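Local coordinates for single-stranded DNA-binding protein WHY3, chloroplastic (Arabidopsis thaliana, PDB 4KOQ) that binds single-stranded DNA in chloroplasts and nucleus, helps keep the plastid genome stable by preventing illegitimate recombination, and represses transcription of a kinesin gene, at residues A[77-82]-A[149-154]. Numbering follows the deposited sequence.
Sequences NLVSLG and SAFNFV
Val79 and Phe151 mark the nearest approach of the two backbones, their CA atoms 7.2 Å apart, where helix 72-79 comes up to helix 141-158. No direct hydrogen bond joins segments 77-82 and 149-154; Leu78 and Val79 pack against Phe151 and Asn152, and one water bridges the two sides. Val79 puts CG1 3.6 Å from CB of Phe151, near the ring plane and at its edge. With Phe151 CG anti to the carbonyl carbon (chi1 -70°), the ring reaches Leu78: CD1 of Leu78 lies 3.7 Å from CE2 of Phe151. In the Whirly fold, two four-stranded antiparallel sheets are joined through helix 72-79, while helix 141-158 follows the last strand; the contact thus ties the intersheet connection to the C-terminal helical part. Leu78 also packs on Cys87 and Val109 of the second sheet, and Val79 meets Ala145 of a neighbouring subunit in the homotetramer. On the polar side, Asn152 turns a face of its amide to CG1 of Val79, OD1 lying 4.1 Å from that methyl and also near CG2. Its ND2 donates to a water (3.1 Å), which in turn donates to Val79 O. A leucine in place of Asn152 would probably break this bridge, leaving the water without its amide donor.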
loop_
_atom_site.group_PDB
_atom_site.type_symbol
_atom_site.label_atom_id
_atom_site.label_comp_id
_atom_site.label_asym_id
_atom_site.label_seq_id
_atom_site.Cartn_x
_atom_site.Cartn_y
_atom_site.Cartn_z
ATOM N N ASN A 77 -6.857 4.610 14.390
ATOM C CA ASN A 77 -6.377 4.189 15.684
ATOM C C ASN A 77 -5.864 2.762 15.667
ATOM O O ASN A 77 -4.815 2.473 16.221
ATOM C CB ASN A 77 -7.496 4.271 16.685
ATOM C CG ASN A 77 -6.992 4.504 18.073
ATOM O OD1 ASN A 77 -5.910 4.033 18.465
ATOM N ND2 ASN A 77 -7.721 5.296 18.806
ATOM N N LEU A 78 -6.630 1.882 15.043
ATOM C CA LEU A 78 -6.284 0.459 15.001
ATOM C C LEU A 78 -5.014 0.225 14.239
ATOM O O LEU A 78 -4.223 -0.628 14.614
ATOM C CB LEU A 78 -7.421 -0.362 14.389
ATOM C CG LEU A 78 -8.657 -0.420 15.277
ATOM C CD1 LEU A 78 -9.730 -1.235 14.624
ATOM C CD2 LEU A 78 -8.258 -1.048 16.583
ATOM N N VAL A 79 -4.802 0.932 13.130
ATOM C CA VAL A 79 -3.602 0.671 12.348
ATOM C C VAL A 79 -2.353 1.312 12.973
ATOM O O VAL A 79 -1.250 1.072 12.512
ATOM C CB VAL A 79 -3.675 1.145 10.833
ATOM C CG1 VAL A 79 -4.743 0.392 10.076
ATOM C CG2 VAL A 79 -3.852 2.622 10.736
ATOM N N SER A 80 -2.512 2.101 14.016
ATOM C CA SER A 80 -1.351 2.717 14.661
ATOM C C SER A 80 -1.137 2.250 16.086
ATOM O O SER A 80 -0.355 2.849 16.800
ATOM C CB SER A 80 -1.454 4.246 14.661
ATOM O OG SER A 80 -2.615 4.712 15.264
ATOM N N LEU A 81 -1.813 1.186 16.512
ATOM C CA LEU A 81 -1.645 0.747 17.890
ATOM C C LEU A 81 -0.236 0.238 18.170
ATOM O O LEU A 81 0.263 -0.590 17.446
ATOM C CB LEU A 81 -2.617 -0.382 18.192
ATOM C CG LEU A 81 -4.064 -0.010 18.386
ATOM C CD1 LEU A 81 -4.888 -1.278 18.683
ATOM C CD2 LEU A 81 -4.233 0.987 19.565
ATOM N N GLY A 82 0.368 0.700 19.255
ATOM C CA GLY A 82 1.589 0.093 19.747
ATOM C C GLY A 82 1.315 -1.306 20.289
ATOM O O GLY A 82 0.172 -1.648 20.554
ATOM N N SER A 149 -3.471 -4.813 6.975
ATOM C CA SER A 149 -3.316 -4.680 5.538
ATOM C C SER A 149 -4.615 -4.240 4.857
ATOM O O SER A 149 -4.612 -3.304 4.044
ATOM C CB SER A 149 -2.757 -5.973 4.933
ATOM O OG SER A 149 -2.831 -6.017 3.511
ATOM N N ALA A 150 -5.740 -4.896 5.207
ATOM C CA ALA A 150 -7.029 -4.588 4.614
ATOM C C ALA A 150 -7.482 -3.167 4.980
ATOM O O ALA A 150 -8.058 -2.472 4.148
ATOM C CB ALA A 150 -8.088 -5.602 5.076
ATOM N N PHE A 151 -7.222 -2.756 6.226
ATOM C CA PHE A 151 -7.612 -1.424 6.709
ATOM C C PHE A 151 -6.805 -0.320 5.998
ATOM O O PHE A 151 -7.353 0.720 5.568
ATOM C CB PHE A 151 -7.410 -1.285 8.238
ATOM C CG PHE A 151 -8.363 -2.091 9.099
ATOM C CD1 PHE A 151 -9.367 -2.867 8.555
ATOM C CD2 PHE A 151 -8.260 -2.039 10.479
ATOM C CE1 PHE A 151 -10.228 -3.586 9.367
ATOM C CE2 PHE A 151 -9.136 -2.778 11.282
ATOM C CZ PHE A 151 -10.094 -3.526 10.730
ATOM N N ASN A 152 -5.503 -0.517 5.882
ATOM C CA ASN A 152 -4.687 0.439 5.127
ATOM C C ASN A 152 -5.100 0.505 3.660
ATOM O O ASN A 152 -5.117 1.576 3.049
ATOM C CB ASN A 152 -3.203 0.133 5.274
ATOM C CG ASN A 152 -2.610 0.771 6.487
ATOM O OD1 ASN A 152 -2.867 1.937 6.764
ATOM N ND2 ASN A 152 -1.803 0.013 7.230
ATOM N N PHE A 153 -5.433 -0.629 3.076
ATOM C CA PHE A 153 -5.974 -0.660 1.728
ATOM C C PHE A 153 -7.256 0.171 1.591
ATOM O O PHE A 153 -7.444 0.931 0.621
ATOM C CB PHE A 153 -6.234 -2.091 1.281
ATOM C CG PHE A 153 -7.115 -2.198 0.090
ATOM C CD1 PHE A 153 -6.577 -2.072 -1.190
ATOM C CD2 PHE A 153 -8.472 -2.407 0.212
ATOM C CE1 PHE A 153 -7.380 -2.150 -2.291
ATOM C CE2 PHE A 153 -9.279 -2.479 -0.920
ATOM C CZ PHE A 153 -8.726 -2.343 -2.164
ATOM N N VAL A 154 -8.169 -0.003 2.531
ATOM C CA VAL A 154 -9.514 0.504 2.338
ATOM C C VAL A 154 -9.643 1.978 2.681
ATOM O O VAL A 154 -10.531 2.655 2.174
ATOM C CB VAL A 154 -10.548 -0.364 3.102
ATOM C CG1 VAL A 154 -10.620 0.017 4.543
ATOM C CG2 VAL A 154 -11.885 -0.282 2.413
HETATM O O HOH W 1 -0.102 0.512 9.720
#